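Local coordinates for aryl acylamidase (bacterium CSBL00001, PDB 4YJI), which probably hydrolyses the amide bond of N-acyl arylamines (aryl-acylamidase activity) and binds N-(4-hydroxyphenyl)acetamide in its pocket, at residues A[444-449]-A[458-463]; A[152-157]-A[485-490]; A[204-209]-A[252-257]. The protein carries 1 engineered substitution. One frame throughout, in Å; residues are numbered along the deposited sequence.

Contact 1: A[444-449]-A[458-463]; sequences ASVPAG and MLIIGD
Met458 O is held by two groups of the facing strand: the backbone N of Val446 donates to it at 2.8 Å, with 178° at the hydrogen, and the CA-H of Ser445 adds a weaker contact. These strands, 443-451 and 454-462, form a beta hairpin within the mixed sheet of this amidase fold. Their antiparallel register follows from alternating pairs. Ala444 with Ile460 and Val446 with Met458 are hydrogen-bonded pairs, each with two N-H...O bonds, whereas Ser445 with Leu459 is non-hydrogen-bonded and draws in to 4.5 Å between CA atoms. Over 444-449 and 458-462 the directions make 144°, well short of 180°, which reflects the twist of the pair.

Ala444 O repeats the double grip, accepting from Ile460 N at 2.9 Å and meeting the CA-H of Leu459. The leucine also bends its CD1 to 3.4 Å from Ala444 O, an apolar methyl lying against an acceptor already engaged. On the same face as Leu459, Ser445 OG is hydrogen-bonded to Thr399 OG1. Ala444, Val446, Met458 and Ile460 share the other face, where helix 467-480 packs through Val470, Ser474 and Phe477. There Ile460 holds CG1 anti to its carbonyl carbon and continues fully extended (chi2 -178°), which carries its CD1 obliquely across to Val446 CG2 at 3.8 Å.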
# COMPACT_ATOMS: atom_id res chain seq x y z
N ALA A 444 -1.43 -6.82 7.48
CA ALA A 444 -1.38 -5.38 7.71
C ALA A 444 -0.06 -4.99 8.35
O ALA A 444 0.45 -5.71 9.21
CB ALA A 444 -2.53 -4.94 8.61
N SER A 445 0.50 -3.87 7.92
CA SER A 445 1.65 -3.32 8.62
C SER A 445 1.19 -2.37 9.72
O SER A 445 0.46 -1.38 9.46
CB SER A 445 2.60 -2.60 7.66
OG SER A 445 3.74 -2.14 8.38
N VAL A 446 1.60 -2.68 10.94
CA VAL A 446 1.26 -1.90 12.13
C VAL A 446 2.50 -1.18 12.66
O VAL A 446 3.56 -1.78 12.77
CB VAL A 446 0.70 -2.80 13.24
CG1 VAL A 446 0.52 -2.02 14.49
CG2 VAL A 446 -0.62 -3.43 12.82
N PRO A 447 2.38 0.13 12.94
CA PRO A 447 3.55 0.87 13.44
C PRO A 447 4.04 0.28 14.75
O PRO A 447 3.25 0.14 15.68
CB PRO A 447 3.01 2.29 13.63
CG PRO A 447 1.89 2.38 12.59
CD PRO A 447 1.26 1.02 12.61
N ALA A 448 5.32 -0.10 14.81
CA ALA A 448 5.88 -0.78 15.98
C ALA A 448 6.73 0.15 16.83
O ALA A 448 7.15 -0.23 17.92
CB ALA A 448 6.71 -1.98 15.54
N GLY A 449 7.00 1.35 16.33
CA GLY A 449 7.80 2.31 17.07
C GLY A 449 8.84 3.01 16.22
O GLY A 449 8.80 2.95 14.99
N MET A 458 5.58 -3.64 12.05
CA MET A 458 5.41 -5.07 12.22
C MET A 458 4.27 -5.55 11.33
O MET A 458 3.22 -4.90 11.25
CB MET A 458 5.11 -5.40 13.68
CG MET A 458 4.77 -6.86 13.89
SD MET A 458 4.65 -7.28 15.64
CE MET A 458 3.25 -6.30 16.10
N LEU A 459 4.49 -6.67 10.64
CA LEU A 459 3.43 -7.26 9.81
C LEU A 459 2.62 -8.29 10.59
O LEU A 459 3.17 -9.17 11.24
CB LEU A 459 4.03 -7.91 8.56
CG LEU A 459 3.02 -8.18 7.43
CD1 LEU A 459 2.55 -6.86 6.80
CD2 LEU A 459 3.64 -9.08 6.37
N ILE A 460 1.30 -8.15 10.54
CA ILE A 460 0.40 -9.14 11.09
C ILE A 460 -0.22 -9.89 9.92
O ILE A 460 -0.85 -9.27 9.09
CB ILE A 460 -0.72 -8.49 11.93
CG1 ILE A 460 -0.12 -7.64 13.06
CG2 ILE A 460 -1.68 -9.57 12.46
CD1 ILE A 460 -1.17 -6.99 13.97
N ILE A 461 -0.02 -11.20 9.85
CA ILE A 461 -0.58 -12.02 8.77
C ILE A 461 -1.67 -12.95 9.29
O ILE A 461 -1.49 -13.64 10.32
CB ILE A 461 0.51 -12.87 8.07
CG1 ILE A 461 1.69 -12.00 7.63
CG2 ILE A 461 -0.06 -13.61 6.86
CD1 ILE A 461 2.83 -12.81 7.02
N GLY A 462 -2.81 -12.98 8.60
CA GLY A 462 -3.85 -13.93 8.95
C GLY A 462 -3.96 -15.10 7.99
O GLY A 462 -3.35 -15.11 6.92
N ASP A 463 -4.75 -16.10 8.40
CA ASP A 463 -5.13 -17.23 7.54
C ASP A 463 -5.84 -16.71 6.28
O ASP A 463 -6.33 -15.57 6.27
CB ASP A 463 -6.04 -18.19 8.32
CG ASP A 463 -6.13 -19.58 7.72
OD1 ASP A 463 -5.43 -19.91 6.74
OD2 ASP A 463 -6.92 -20.37 8.28

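Contact 2: A[152-157]-A[485-490]; sequences NPFNLD and QYYDIP
The Phe154 ring is overlapped on one face by Pro490, whose CD lies 3.8 Å from the ring centroid and only 14° off the ring normal, the geometry of a CH-pi contact. Phe154 belongs to a type I beta turn, Asn152 to Asn155, and Pro490 to the short helix 488-491 that follows a 3-10 segment. The contact thus packs the turn after strand 151-152 against the C-terminal part of the chain.

With CG anti to the carbonyl carbon (chi1 -80°), the phenyl group reaches across to several partners. Ile489 crosses it at about a right angle and brings CG2 to 3.8 Å from Phe154 CD2. Tyr486 O approaches obliquely, 3.2 Å from Phe154 CE2; this oxygen also accepts a hydrogen bond from the backbone N of Ile489 within its own segment, so a polar atom beside the ring has a partner. Next to the ring, on the side of the turn, Pro153 CB meets Pro490 CB at 3.8 Å. Neighbouring hairpin residues join in, Pro455 against Phe154 and Leu450 against both Tyr486 and Ile489.

The turn that presents the phenylalanine is closed twice, by Asn155 N to Asn152 O and by an Asx turn. Asn152 ND2 is bonded to Trp194 O and Asn159 O, which fixes the amide's rotation; its OD1 accepts from Phe154 N at 2.9 Å, the donor tilted 16° from the carbonyl plane.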
# COMPACT_ATOMS: atom_id res chain seq x y z
N ASN A 152 10.01 11.50 3.21
CA ASN A 152 9.44 11.02 4.47
C ASN A 152 9.11 12.14 5.44
O ASN A 152 10.01 12.88 5.85
CB ASN A 152 10.44 10.05 5.11
CG ASN A 152 9.79 9.12 6.11
OD1 ASN A 152 9.09 9.56 7.02
ND2 ASN A 152 10.02 7.82 5.93
N PRO A 153 7.83 12.27 5.84
CA PRO A 153 7.43 13.30 6.81
C PRO A 153 8.20 13.24 8.13
O PRO A 153 8.23 14.24 8.84
CB PRO A 153 5.94 13.00 7.04
CG PRO A 153 5.50 12.32 5.78
CD PRO A 153 6.68 11.49 5.35
N PHE A 154 8.81 12.10 8.46
CA PHE A 154 9.57 12.01 9.71
C PHE A 154 10.99 12.54 9.55
O PHE A 154 11.64 12.87 10.55
CB PHE A 154 9.58 10.56 10.22
CG PHE A 154 8.33 10.19 10.94
CD1 PHE A 154 7.17 9.91 10.24
CD2 PHE A 154 8.29 10.16 12.33
CE1 PHE A 154 6.01 9.59 10.89
CE2 PHE A 154 7.13 9.84 12.99
CZ PHE A 154 5.98 9.56 12.27
N ASN A 155 11.46 12.61 8.30
CA ASN A 155 12.76 13.20 7.95
C ASN A 155 12.87 13.29 6.43
O ASN A 155 13.04 12.28 5.75
CB ASN A 155 13.92 12.37 8.51
CG ASN A 155 15.27 13.06 8.36
OD1 ASN A 155 15.50 13.83 7.42
ND2 ASN A 155 16.19 12.76 9.27
N LEU A 156 12.77 14.51 5.89
CA LEU A 156 12.67 14.70 4.45
C LEU A 156 13.93 14.30 3.70
O LEU A 156 13.92 14.20 2.47
CB LEU A 156 12.33 16.15 4.11
CG LEU A 156 10.91 16.63 4.45
CD1 LEU A 156 10.71 18.03 3.91
CD2 LEU A 156 9.89 15.70 3.88
N ASP A 157 15.03 14.08 4.42
CA ASP A 157 16.24 13.56 3.79
C ASP A 157 16.06 12.10 3.37
O ASP A 157 16.84 11.58 2.56
CB ASP A 157 17.43 13.69 4.74
CG ASP A 157 17.92 15.13 4.87
OD1 ASP A 157 17.58 15.96 4.00
OD2 ASP A 157 18.65 15.42 5.85
N GLN A 485 1.25 9.09 19.10
CA GLN A 485 2.09 10.11 19.70
C GLN A 485 3.26 10.47 18.79
O GLN A 485 3.72 11.62 18.78
CB GLN A 485 2.59 9.67 21.08
CG GLN A 485 3.61 8.52 21.06
CD GLN A 485 2.95 7.15 21.09
OE1 GLN A 485 1.73 7.02 20.95
NE2 GLN A 485 3.77 6.11 21.29
N TYR A 486 3.73 9.51 17.98
CA TYR A 486 4.87 9.76 17.10
C TYR A 486 4.53 10.74 15.96
O TYR A 486 5.44 11.29 15.35
CB TYR A 486 5.40 8.46 16.49
CG TYR A 486 5.75 7.38 17.49
CD1 TYR A 486 6.61 7.64 18.56
CD2 TYR A 486 5.24 6.10 17.35
CE1 TYR A 486 6.93 6.63 19.47
CE2 TYR A 486 5.56 5.10 18.25
CZ TYR A 486 6.40 5.37 19.31
OH TYR A 486 6.70 4.36 20.21
N TYR A 487 3.24 10.97 15.69
CA TYR A 487 2.88 11.96 14.67
C TYR A 487 3.26 13.38 15.11
O TYR A 487 3.20 14.32 14.31
CB TYR A 487 1.37 11.92 14.34
CG TYR A 487 0.94 10.62 13.71
CD1 TYR A 487 1.56 10.16 12.56
CD2 TYR A 487 -0.10 9.88 14.25
CE1 TYR A 487 1.17 8.95 11.97
CE2 TYR A 487 -0.50 8.68 13.67
CZ TYR A 487 0.13 8.23 12.53
OH TYR A 487 -0.25 7.04 11.96
N ASP A 488 3.68 13.55 16.36
CA ASP A 488 4.19 14.84 16.82
C ASP A 488 5.39 15.30 16.00
O ASP A 488 5.62 16.50 15.86
CB ASP A 488 4.59 14.78 18.29
CG ASP A 488 3.40 14.62 19.22
OD1 ASP A 488 2.26 14.84 18.76
OD2 ASP A 488 3.61 14.27 20.40
N ILE A 489 6.14 14.35 15.47
CA ILE A 489 7.34 14.67 14.69
C ILE A 489 6.97 15.33 13.35
O ILE A 489 7.42 16.45 13.09
CB ILE A 489 8.23 13.42 14.47
CG1 ILE A 489 8.85 12.96 15.80
CG2 ILE A 489 9.30 13.70 13.43
CD1 ILE A 489 9.60 11.63 15.70
N PRO A 490 6.16 14.66 12.50
CA PRO A 490 5.79 15.42 11.29
C PRO A 490 4.92 16.64 11.60
O PRO A 490 5.03 17.62 10.89
CB PRO A 490 5.03 14.40 10.44
CG PRO A 490 4.62 13.31 11.37
CD PRO A 490 5.69 13.25 12.42

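Contact 3: A[204-209]-A[252-257]; sequences IGRVPF and LRVKLD
The guanidinium of Arg206 lies between two leucine methyls. Leu256 CD1 sits over the centre of one face, 3.4 Å from Arg206 CZ, while Leu252 CD1 approaches the opposite face nearer its rim, 3.6 Å from Arg206 NH1. Both leucines cross the arginine at about a right angle, and each touches the flat group through its CD1. Val254 CB lies at the edge, in plane, and so does water 1, which accepts from Arg206 NH1 at 2.9 Å and donates to Val254 O.

The arginine's CB points away from 252-257, and the side chain doubles back through bends at chi2 (67°) and chi3 (69°) to bring its end between the leucines. There NH2 forms a salt bridge with Asp467, at the start of helix 467-480, so the buried charge has a mate while its faces are apolar. An alanine here would remove the guanidinium, which is likely to leave Asp467 without its partner, water 1 without its donor, and a gap between the two leucine methyls.

Backbone contact adds a hydrogen bond, Leu252 N to Gly205 O at 3.0 Å, with the donor tilted 31° from the carbonyl plane. A CB at Gly205 would come within 3.1 Å of Leu252 CG and, at these backbone angles, also press on the carbonyl O of Ile204; without one, Leu252 CG rests 3.5 Å from Gly205 O. Water 2 lies between the carbonyl oxygens of Arg206 and Leu252. This is loop-to-loop packing, joining the connection after strand 198-201 to the one after helix 231-241 around a salt-bridged arginine.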
# COMPACT_ATOMS: atom_id res chain seq x y z
N ILE A 204 -6.74 -12.15 -1.04
CA ILE A 204 -7.01 -12.16 -2.48
C ILE A 204 -8.51 -12.41 -2.71
O ILE A 204 -9.12 -13.28 -2.08
CB ILE A 204 -6.14 -13.19 -3.25
CG1 ILE A 204 -6.41 -13.13 -4.75
CG2 ILE A 204 -6.33 -14.62 -2.72
CD1 ILE A 204 -6.04 -11.78 -5.39
N GLY A 205 -9.10 -11.60 -3.58
CA GLY A 205 -10.53 -11.70 -3.86
C GLY A 205 -11.44 -10.89 -2.96
O GLY A 205 -12.64 -10.82 -3.22
N ARG A 206 -10.90 -10.30 -1.89
CA ARG A 206 -11.70 -9.49 -0.97
C ARG A 206 -12.12 -8.15 -1.60
O ARG A 206 -13.27 -7.74 -1.49
CB ARG A 206 -10.93 -9.24 0.33
CG ARG A 206 -11.74 -8.50 1.39
CD ARG A 206 -12.91 -9.34 1.91
NE ARG A 206 -12.42 -10.48 2.69
CZ ARG A 206 -13.06 -11.64 2.82
NH1 ARG A 206 -14.22 -11.85 2.20
NH2 ARG A 206 -12.52 -12.61 3.56
N VAL A 207 -11.17 -7.49 -2.25
CA VAL A 207 -11.43 -6.23 -2.97
C VAL A 207 -11.22 -6.47 -4.47
O VAL A 207 -10.19 -7.03 -4.86
CB VAL A 207 -10.48 -5.10 -2.47
CG1 VAL A 207 -10.66 -3.79 -3.26
CG2 VAL A 207 -10.71 -4.86 -0.98
N PRO A 208 -12.21 -6.09 -5.30
CA PRO A 208 -12.13 -6.32 -6.75
C PRO A 208 -10.85 -5.75 -7.34
O PRO A 208 -10.50 -4.60 -7.05
CB PRO A 208 -13.35 -5.57 -7.31
CG PRO A 208 -14.28 -5.44 -6.19
CD PRO A 208 -13.45 -5.38 -4.93
N PHE A 209 -10.13 -6.54 -8.13
CA PHE A 209 -9.01 -6.00 -8.88
C PHE A 209 -9.24 -6.31 -10.35
O PHE A 209 -9.40 -7.47 -10.71
CB PHE A 209 -7.68 -6.60 -8.41
CG PHE A 209 -6.48 -5.81 -8.84
CD1 PHE A 209 -6.01 -5.90 -10.14
CD2 PHE A 209 -5.83 -4.98 -7.95
CE1 PHE A 209 -4.91 -5.15 -10.54
CE2 PHE A 209 -4.73 -4.24 -8.34
CZ PHE A 209 -4.27 -4.32 -9.64
N LEU A 252 -14.57 -12.93 -4.13
CA LEU A 252 -15.32 -13.66 -3.11
C LEU A 252 -16.74 -13.10 -3.00
O LEU A 252 -16.92 -11.90 -2.83
CB LEU A 252 -14.61 -13.57 -1.75
CG LEU A 252 -13.13 -13.95 -1.77
CD1 LEU A 252 -12.48 -13.58 -0.42
CD2 LEU A 252 -12.99 -15.44 -2.05
N ARG A 253 -17.74 -13.96 -3.08
CA ARG A 253 -19.13 -13.49 -2.97
C ARG A 253 -19.55 -13.50 -1.49
O ARG A 253 -20.38 -14.30 -1.07
CB ARG A 253 -20.06 -14.33 -3.84
CG ARG A 253 -21.42 -13.66 -4.08
CD ARG A 253 -22.07 -14.14 -5.37
NE ARG A 253 -23.18 -13.28 -5.75
CZ ARG A 253 -23.77 -13.30 -6.94
NH1 ARG A 253 -23.36 -14.16 -7.87
NH2 ARG A 253 -24.78 -12.47 -7.20
N VAL A 254 -18.95 -12.60 -0.72
CA VAL A 254 -19.04 -12.58 0.74
C VAL A 254 -19.18 -11.13 1.20
O VAL A 254 -18.49 -10.25 0.67
CB VAL A 254 -17.78 -13.22 1.39
CG1 VAL A 254 -17.76 -13.01 2.89
CG2 VAL A 254 -17.70 -14.72 1.03
N LYS A 255 -20.08 -10.87 2.16
CA LYS A 255 -20.24 -9.56 2.78
C LYS A 255 -19.79 -9.58 4.25
O LYS A 255 -20.24 -10.42 5.03
CB LYS A 255 -21.69 -9.08 2.69
CG LYS A 255 -22.18 -8.93 1.26
CD LYS A 255 -23.64 -8.54 1.19
CE LYS A 255 -24.09 -8.43 -0.26
NZ LYS A 255 -25.51 -8.02 -0.39
N LEU A 256 -18.91 -8.65 4.60
CA LEU A 256 -18.36 -8.55 5.96
C LEU A 256 -18.62 -7.17 6.57
O LEU A 256 -18.83 -6.20 5.85
CB LEU A 256 -16.85 -8.80 5.95
CG LEU A 256 -16.35 -10.13 5.38
CD1 LEU A 256 -14.82 -10.16 5.38
CD2 LEU A 256 -16.90 -11.28 6.20
N ASP A 257 -18.58 -7.09 7.90
CA ASP A 257 -18.51 -5.80 8.59
C ASP A 257 -17.16 -5.74 9.30
O ASP A 257 -16.98 -6.38 10.35
CB ASP A 257 -19.65 -5.64 9.60
CG ASP A 257 -19.65 -4.28 10.29
OD1 ASP A 257 -18.71 -3.47 10.07
OD2 ASP A 257 -20.59 -4.03 11.08
O HOH W 1 -15.75 -10.13 0.45
O HOH W 2 -15.44 -9.74 -2.17

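How the contacts relate
Contact 1 is the core pairing, its centre 13 Å from that of the chain, and is joined mainly by regular backbone bonds. Contact 2, farther out at 19 Å yet still buried, relies on apolar and aromatic packing, while the partly buried contact 3 mixes charge, water and methyl groups between irregular loops. Contact 1 is formed within the hairpin, and contact 2 packs against the turn end of it, Gly449 CA lying 3.8 Å from Tyr486 CE2. Contact 3 lies across the chain's centre from contact 2, about 34 Å between centres, but comes within about 7 Å of contact 1 at the nearest atoms, without touching. Helix 467-480 links these two: one end pairs with Arg206, and its length packs on the hairpin.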